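Local coordinates for hemin degrading factor (Pseudomonas aeruginosa, PDB 4MF9), which binds heme, probably carrying it in the cytoplasm to the heme oxygenase HemO, and can itself degrade heme, at residues A68-L73 against L117-G122; R140-F145 against R164-L169. All blocks are in the same frame, centred on the assembly; numbering follows the deposited sequence.

Overall arrangement
Contacts 1 and 2 follow one another along the chain and lie side by side, their centres 13 Å apart, within one HemS/ChuX domain. Helix 66-72 is the bridge between them. L70 reaches from it to strand 117-120 in contact 1, while A72 and L73, a little further along, meet both segments of contact 2: CD2 of L73 lies 3.9 Å from CG1 of I142, and the backbone O of A72 lies 3.8 Å from CD1 of L169. The strands of the two contacts belong to different antiparallel sheets. R118 and F120, on the same strand as L119, touch the heme; contact 2 lies away from the heme site.

Contact 1. Residues A68-L73 against L117-G122; sequences ALLPAL and LRLFLG. With HEM (protoporphyrin IX containing Fe), chain C.
L70 on helix 66-72 meets L119 on strand 117-120, an inner strand of an antiparallel sheet of the HemS/ChuX fold, and L121 in the turn just after it. The apolar contact is small and rests on methyl groups. CD1 of L70 comes tip to tip with CD1 of L119 at 3.8 Å and with CD2 of L121 at 4.1 Å, so one branch touches both partners; CD2 of L70 adds a second touch on L119. With CG anti to its carbonyl carbon (chi1 -62°), L70 sends both methyls off the helix toward the strand. V99 and V101 of strand 99-101 and the loop residue Y96 pack around the same leucine, and all three touching residues are buried.

The other side of the strand serves the heme. Among carbon contacts, CD of R118 is 3.5 Å from heme C1C, and the ring edge of F120 reaches the vinyl group, CZ lying 3.2 Å from heme CBC. Among polar ones, NH1 of R118 is held twice, by a salt bridge to D116 and by a 3.0 Å hydrogen bond to the backbone O of L117, which it approaches from above the carbonyl plane. R118 passes over one face of the porphyrin: its chain bends at chi2 (-60°) and brings the edge of the guanidinium over the pyrrole nitrogens, NE lying 3.0 Å from heme NC.

Contact 2. Residues R140-F145 against R164-L169; sequences RSIQVF and RAWEPL
W166 on helix 166-173 lays its indole against strand 138-146, with R140 over one face and S141 at the ring edge. The tight part is the aliphatic chain of R140. Its CD sits 3.5 Å from the centroid of the five-membered ring, only 6° off the ring normal, a CH-pi contact, while CB lies over the six-membered ring, 3.8 Å from W166 CH2. Because the R140 chain is extended from CG to NE, its methylenes run the length of the indole. On the tryptophan side, CG stands anti to the backbone N (chi1 178°), carrying the ring out from the helix to the strand.

The far end of the indole is closed in by the strand itself. The backbone O of S141 lies in the ring plane, 3.5 Å from CH2, and CD1 of I142 is 3.7 Å from CZ3 of W166 as the two side chains pass one another, pointing opposite ways. L157 of the adjoining strand 151-157 also packs on W166.

Toward the guanidinium of R140, a partly exposed residue, the contact loosens. This group is turned 66° from the ring plane, and its CZ lies 5.2 Å from the five-membered-ring centroid, at most a weak cation-pi attraction. The exposed E167 brings its carboxylate toward R140 without reaching it; the opposite charges may still attract faintly at that range. No hydrogen bond crosses between the two segments, so the join rests mainly on apolar surface and on the ring. The arrangement is that of a helix packed by an aromatic side chain against an antiparallel beta-sheet, here in the N-terminal HemS/ChuX domain.

Contact 1. Residues A68-L73 against L117-G122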
loop_
_atom_site.group_PDB
_atom_site.type_symbol
_atom_site.label_atom_id
_atom_site.label_comp_id
_atom_site.label_asym_id
_atom_site.label_seq_id
_atom_site.Cartn_x
_atom_site.Cartn_y
_atom_site.Cartn_z
ATOM N N ALA A 68 -5.811 13.771 -15.122
ATOM C CA ALA A 68 -7.263 13.766 -15.340
ATOM C C ALA A 68 -7.981 12.648 -14.562
ATOM O O ALA A 68 -9.031 12.873 -13.947
ATOM C CB ALA A 68 -7.592 13.682 -16.834
ATOM N N LEU A 69 -7.423 11.442 -14.604
ATOM C CA LEU A 69 -8.063 10.270 -13.992
ATOM C C LEU A 69 -8.247 10.409 -12.476
ATOM O O LEU A 69 -9.351 10.229 -11.958
ATOM C CB LEU A 69 -7.247 9.014 -14.325
ATOM C CG LEU A 69 -7.674 7.591 -13.943
ATOM C CD1 LEU A 69 -7.010 7.159 -12.655
ATOM C CD2 LEU A 69 -9.190 7.432 -13.850
ATOM N N LEU A 70 -7.172 10.731 -11.765
ATOM C CA LEU A 70 -7.225 10.791 -10.298
ATOM C C LEU A 70 -8.271 11.752 -9.713
ATOM O O LEU A 70 -9.032 11.354 -8.851
ATOM C CB LEU A 70 -5.836 11.049 -9.701
ATOM C CG LEU A 70 -4.800 9.964 -9.989
ATOM C CD1 LEU A 70 -3.397 10.430 -9.599
ATOM C CD2 LEU A 70 -5.165 8.671 -9.272
ATOM N N PRO A 71 -8.323 13.018 -10.182
ATOM C CA PRO A 71 -9.397 13.884 -9.671
ATOM C C PRO A 71 -10.773 13.358 -10.054
ATOM O O PRO A 71 -11.713 13.456 -9.259
ATOM C CB PRO A 71 -9.145 15.223 -10.383
ATOM C CG PRO A 71 -7.730 15.181 -10.790
ATOM C CD PRO A 71 -7.429 13.742 -11.094
ATOM N N ALA A 72 -10.886 12.787 -11.252
ATOM C CA ALA A 72 -12.170 12.278 -11.749
ATOM C C ALA A 72 -12.757 11.174 -10.873
ATOM O O ALA A 72 -13.980 11.020 -10.798
ATOM C CB ALA A 72 -12.038 11.799 -13.192
ATOM N N LEU A 73 -11.929 10.430 -10.191
ATOM C CA LEU A 73 -12.442 9.390 -9.357
ATOM C C LEU A 73 -13.312 9.954 -8.278
ATOM O O LEU A 73 -14.073 9.271 -7.719
ATOM C CB LEU A 73 -11.335 8.550 -8.760
ATOM C CG LEU A 73 -10.503 7.749 -9.719
ATOM C CD1 LEU A 73 -9.340 6.995 -9.083
ATOM C CD2 LEU A 73 -11.299 6.835 -10.570
ATOM N N LEU A 117 -3.637 9.017 0.687
ATOM C CA LEU A 117 -2.772 8.262 -0.204
ATOM C C LEU A 117 -1.563 9.090 -0.606
ATOM O O LEU A 117 -1.662 10.308 -0.786
ATOM C CB LEU A 117 -3.548 7.869 -1.482
ATOM C CG LEU A 117 -4.698 6.866 -1.382
ATOM C CD1 LEU A 117 -5.560 6.865 -2.659
ATOM C CD2 LEU A 117 -4.155 5.476 -1.160
ATOM N N ARG A 118 -0.425 8.428 -0.768
ATOM C CA ARG A 118 0.729 9.067 -1.388
ATOM C C ARG A 118 1.041 8.255 -2.626
ATOM O O ARG A 118 1.347 7.057 -2.532
ATOM C CB ARG A 118 1.942 9.068 -0.456
ATOM C CG ARG A 118 1.664 9.598 0.944
ATOM C CD ARG A 118 1.157 11.039 0.941
ATOM N NE ARG A 118 0.821 11.495 2.294
ATOM C CZ ARG A 118 -0.421 11.638 2.757
ATOM N NH1 ARG A 118 -1.470 11.381 1.973
ATOM N NH2 ARG A 118 -0.623 12.050 4.007
ATOM N N LEU A 119 0.966 8.905 -3.784
ATOM C CA LEU A 119 1.059 8.208 -5.065
ATOM C C LEU A 119 2.349 8.569 -5.782
ATOM O O LEU A 119 2.632 9.749 -6.016
ATOM C CB LEU A 119 -0.155 8.554 -5.946
ATOM C CG LEU A 119 -1.511 8.501 -5.225
ATOM C CD1 LEU A 119 -2.650 9.044 -6.101
ATOM C CD2 LEU A 119 -1.825 7.083 -4.752
ATOM N N PHE A 120 3.141 7.554 -6.108
ATOM C CA PHE A 120 4.401 7.757 -6.825
ATOM C C PHE A 120 4.231 7.279 -8.260
ATOM O O PHE A 120 4.485 6.114 -8.589
ATOM C CB PHE A 120 5.534 7.033 -6.102
ATOM C CG PHE A 120 5.604 7.376 -4.655
ATOM C CD1 PHE A 120 6.186 8.564 -4.241
ATOM C CD2 PHE A 120 5.049 6.532 -3.706
ATOM C CE1 PHE A 120 6.230 8.892 -2.908
ATOM C CE2 PHE A 120 5.086 6.856 -2.377
ATOM C CZ PHE A 120 5.676 8.029 -1.973
ATOM N N LEU A 121 3.792 8.217 -9.095
ATOM C CA LEU A 121 3.175 7.934 -10.391
ATOM C C LEU A 121 4.137 7.474 -11.472
ATOM O O LEU A 121 3.714 6.985 -12.524
ATOM C CB LEU A 121 2.440 9.180 -10.880
ATOM C CG LEU A 121 1.363 9.691 -9.932
ATOM C CD1 LEU A 121 0.712 10.936 -10.505
ATOM C CD2 LEU A 121 0.317 8.602 -9.675
ATOM N N GLY A 122 5.417 7.619 -11.219
ATOM C CA GLY A 122 6.421 7.311 -12.181
ATOM C C GLY A 122 6.470 5.907 -12.653
ATOM O O GLY A 122 6.772 5.668 -13.764
HETATM C CHA HEM C . 4.539 10.079 7.655
HETATM C CHB HEM C . 1.226 13.460 7.519
HETATM C CHC HEM C . 2.476 14.425 2.977
HETATM C CHD HEM C . 4.893 10.293 2.875
HETATM C C1A HEM C . 3.584 10.980 8.032
HETATM C C2A HEM C . 3.092 11.163 9.355
HETATM C C3A HEM C . 2.193 12.116 9.308
HETATM C C4A HEM C . 2.083 12.491 7.969
HETATM C CMA HEM C . 1.401 12.625 10.479
HETATM C CAA HEM C . 3.511 10.471 10.604
HETATM C CBA HEM C . 3.849 11.366 11.824
HETATM C CGA HEM C . 5.148 12.027 11.539
HETATM O O1A HEM C . 5.315 13.226 11.748
HETATM O O2A HEM C . 6.025 11.340 11.088
HETATM C C1B HEM C . 1.346 13.993 6.242
HETATM C C2B HEM C . 0.555 15.096 5.890
HETATM C C3B HEM C . 0.873 15.416 4.628
HETATM C C4B HEM C . 1.902 14.438 4.209
HETATM C CMB HEM C . -0.422 15.802 6.784
HETATM C CAB HEM C . 0.246 16.565 3.909
HETATM C CBB HEM C . 0.063 16.648 2.628
HETATM C C1C HEM C . 3.249 13.417 2.534
HETATM C C2C HEM C . 3.831 13.355 1.285
HETATM C C3C HEM C . 4.528 12.186 1.235
HETATM C C4C HEM C . 4.368 11.507 2.476
HETATM C CMC HEM C . 3.732 14.391 0.207
HETATM C CAC HEM C . 5.284 11.717 0.099
HETATM C CBC HEM C . 5.707 10.488 0.146
HETATM C C1D HEM C . 5.025 9.885 4.208
HETATM C C2D HEM C . 5.822 8.705 4.663
HETATM C C3D HEM C . 5.717 8.681 5.989
HETATM C C4D HEM C . 4.862 9.819 6.342
HETATM C CMD HEM C . 6.619 7.703 3.856
HETATM C CAD HEM C . 6.344 7.668 6.911
HETATM C CBD HEM C . 7.565 8.297 7.580
HETATM C CGD HEM C . 8.566 7.424 8.273
HETATM O O1D HEM C . 8.851 7.756 9.403
HETATM O O2D HEM C . 9.115 6.460 7.760
HETATM N NA HEM C . 2.942 11.803 7.186
HETATM N NB HEM C . 2.146 13.621 5.232
HETATM N NC HEM C . 3.593 12.319 3.206
HETATM N ND HEM C . 4.479 10.491 5.252
HETATM FE FE HEM C . 3.421 11.995 5.230
#

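Contact 2. Residues R140-F145 against R164-L169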
loop_
_atom_site.group_PDB
_atom_site.type_symbol
_atom_site.label_atom_id
_atom_site.label_comp_id
_atom_site.label_asym_id
_atom_site.label_seq_id
_atom_site.Cartn_x
_atom_site.Cartn_y
_atom_site.Cartn_z
ATOM N N ARG A 140 -17.634 -2.951 -10.328
ATOM C CA ARG A 140 -16.836 -2.014 -11.104
ATOM C C ARG A 140 -15.590 -1.607 -10.339
ATOM O O ARG A 140 -15.627 -1.400 -9.121
ATOM C CB ARG A 140 -17.672 -0.783 -11.468
ATOM C CG ARG A 140 -18.961 -1.162 -12.211
ATOM C CD ARG A 140 -19.846 0.039 -12.467
ATOM N NE ARG A 140 -20.968 -0.319 -13.338
ATOM C CZ ARG A 140 -22.139 -0.773 -12.901
ATOM N NH1 ARG A 140 -22.355 -0.922 -11.599
ATOM N NH2 ARG A 140 -23.102 -1.074 -13.768
ATOM N N SER A 141 -14.489 -1.554 -11.021
ATOM C CA SER A 141 -13.249 -1.142 -10.400
ATOM C C SER A 141 -12.298 -0.484 -11.367
ATOM O O SER A 141 -12.345 -0.794 -12.522
ATOM C CB SER A 141 -12.548 -2.294 -9.715
ATOM O OG SER A 141 -12.105 -3.267 -10.551
ATOM N N ILE A 142 -11.461 0.407 -10.853
ATOM C CA ILE A 142 -10.319 0.958 -11.602
ATOM C C ILE A 142 -9.054 0.300 -11.078
ATOM O O ILE A 142 -8.858 0.294 -9.927
ATOM C CB ILE A 142 -10.232 2.484 -11.445
ATOM C CG1 ILE A 142 -11.525 3.163 -11.921
ATOM C CG2 ILE A 142 -9.012 3.024 -12.109
ATOM C CD1 ILE A 142 -11.827 2.876 -13.338
ATOM N N GLN A 143 -8.273 -0.328 -11.931
ATOM C CA GLN A 143 -7.124 -1.049 -11.452
ATOM C C GLN A 143 -5.829 -0.628 -12.157
ATOM O O GLN A 143 -5.767 -0.632 -13.340
ATOM C CB GLN A 143 -7.301 -2.570 -11.506
ATOM C CG GLN A 143 -8.607 -3.092 -10.928
ATOM C CD GLN A 143 -8.668 -4.607 -10.693
ATOM O OE1 GLN A 143 -7.780 -5.325 -10.971
ATOM N NE2 GLN A 143 -9.736 -5.030 -10.131
ATOM N N VAL A 144 -4.813 -0.311 -11.383
ATOM C CA VAL A 144 -3.561 0.220 -11.914
ATOM C C VAL A 144 -2.432 -0.788 -11.735
ATOM O O VAL A 144 -2.320 -1.418 -10.672
ATOM C CB VAL A 144 -3.182 1.554 -11.205
ATOM C CG1 VAL A 144 -1.840 2.074 -11.721
ATOM C CG2 VAL A 144 -4.271 2.598 -11.430
ATOM N N PHE A 145 -1.578 -0.907 -12.753
ATOM C CA PHE A 145 -0.454 -1.845 -12.730
ATOM C C PHE A 145 0.884 -1.195 -13.091
ATOM O O PHE A 145 0.923 -0.217 -13.850
ATOM C CB PHE A 145 -0.762 -3.035 -13.648
ATOM C CG PHE A 145 -2.017 -3.759 -13.259
ATOM C CD1 PHE A 145 -1.979 -4.781 -12.317
ATOM C CD2 PHE A 145 -3.245 -3.384 -13.797
ATOM C CE1 PHE A 145 -3.137 -5.437 -11.930
ATOM C CE2 PHE A 145 -4.415 -4.040 -13.406
ATOM C CZ PHE A 145 -4.355 -5.064 -12.472
ATOM N N ARG A 164 -23.883 6.398 -11.760
ATOM C CA ARG A 164 -24.042 7.102 -12.995
ATOM C C ARG A 164 -22.811 7.910 -13.457
ATOM O O ARG A 164 -22.787 8.401 -14.533
ATOM C CB ARG A 164 -25.330 7.906 -13.013
ATOM C CG ARG A 164 -25.386 8.944 -11.967
ATOM C CD ARG A 164 -26.319 8.518 -10.834
ATOM N NE ARG A 164 -27.695 8.548 -11.258
ATOM C CZ ARG A 164 -28.542 9.536 -11.031
ATOM N NH1 ARG A 164 -28.183 10.613 -10.333
ATOM N NH2 ARG A 164 -29.766 9.441 -11.517
ATOM N N ALA A 165 -21.805 8.019 -12.617
ATOM C CA ALA A 165 -20.581 8.706 -12.996
ATOM C C ALA A 165 -19.696 7.753 -13.784
ATOM O O ALA A 165 -18.832 8.181 -14.546
ATOM C CB ALA A 165 -19.859 9.222 -11.751
ATOM N N TRP A 166 -19.936 6.453 -13.606
ATOM C CA TRP A 166 -19.087 5.404 -14.182
ATOM C C TRP A 166 -18.873 5.486 -15.703
ATOM O O TRP A 166 -17.755 5.684 -16.167
ATOM C CB TRP A 166 -19.623 4.021 -13.798
ATOM C CG TRP A 166 -18.832 2.887 -14.384
ATOM C CD1 TRP A 166 -19.195 2.084 -15.433
ATOM C CD2 TRP A 166 -17.543 2.427 -13.955
ATOM N NE1 TRP A 166 -18.212 1.153 -15.677
ATOM C CE2 TRP A 166 -17.184 1.348 -14.790
ATOM C CE3 TRP A 166 -16.655 2.830 -12.950
ATOM C CZ2 TRP A 166 -15.976 0.656 -14.642
ATOM C CZ3 TRP A 166 -15.458 2.140 -12.801
ATOM C CH2 TRP A 166 -15.131 1.068 -13.646
ATOM N N GLU A 167 -19.946 5.423 -16.475
ATOM C CA GLU A 167 -19.763 5.368 -17.897
ATOM C C GLU A 167 -19.148 6.589 -18.542
ATOM O O GLU A 167 -18.285 6.468 -19.338
ATOM C CB GLU A 167 -21.005 4.907 -18.603
ATOM C CG GLU A 167 -20.702 3.924 -19.721
ATOM C CD GLU A 167 -20.147 2.592 -19.269
ATOM O OE1 GLU A 167 -18.988 2.284 -19.602
ATOM O OE2 GLU A 167 -20.874 1.834 -18.600
ATOM N N PRO A 168 -19.570 7.758 -18.144
ATOM C CA PRO A 168 -18.929 8.957 -18.697
ATOM C C PRO A 168 -17.455 9.046 -18.326
ATOM O O PRO A 168 -16.650 9.537 -19.125
ATOM C CB PRO A 168 -19.692 10.095 -18.017
ATOM C CG PRO A 168 -21.032 9.527 -17.737
ATOM C CD PRO A 168 -20.763 8.100 -17.347
ATOM N N LEU A 169 -17.103 8.589 -17.142
ATOM C CA LEU A 169 -15.719 8.556 -16.779
ATOM C C LEU A 169 -14.912 7.636 -17.644
ATOM O O LEU A 169 -13.900 8.019 -18.157
ATOM C CB LEU A 169 -15.609 8.091 -15.347
ATOM C CG LEU A 169 -14.393 8.449 -14.543
ATOM C CD1 LEU A 169 -14.741 8.064 -13.133
ATOM C CD2 LEU A 169 -13.337 7.544 -15.046
#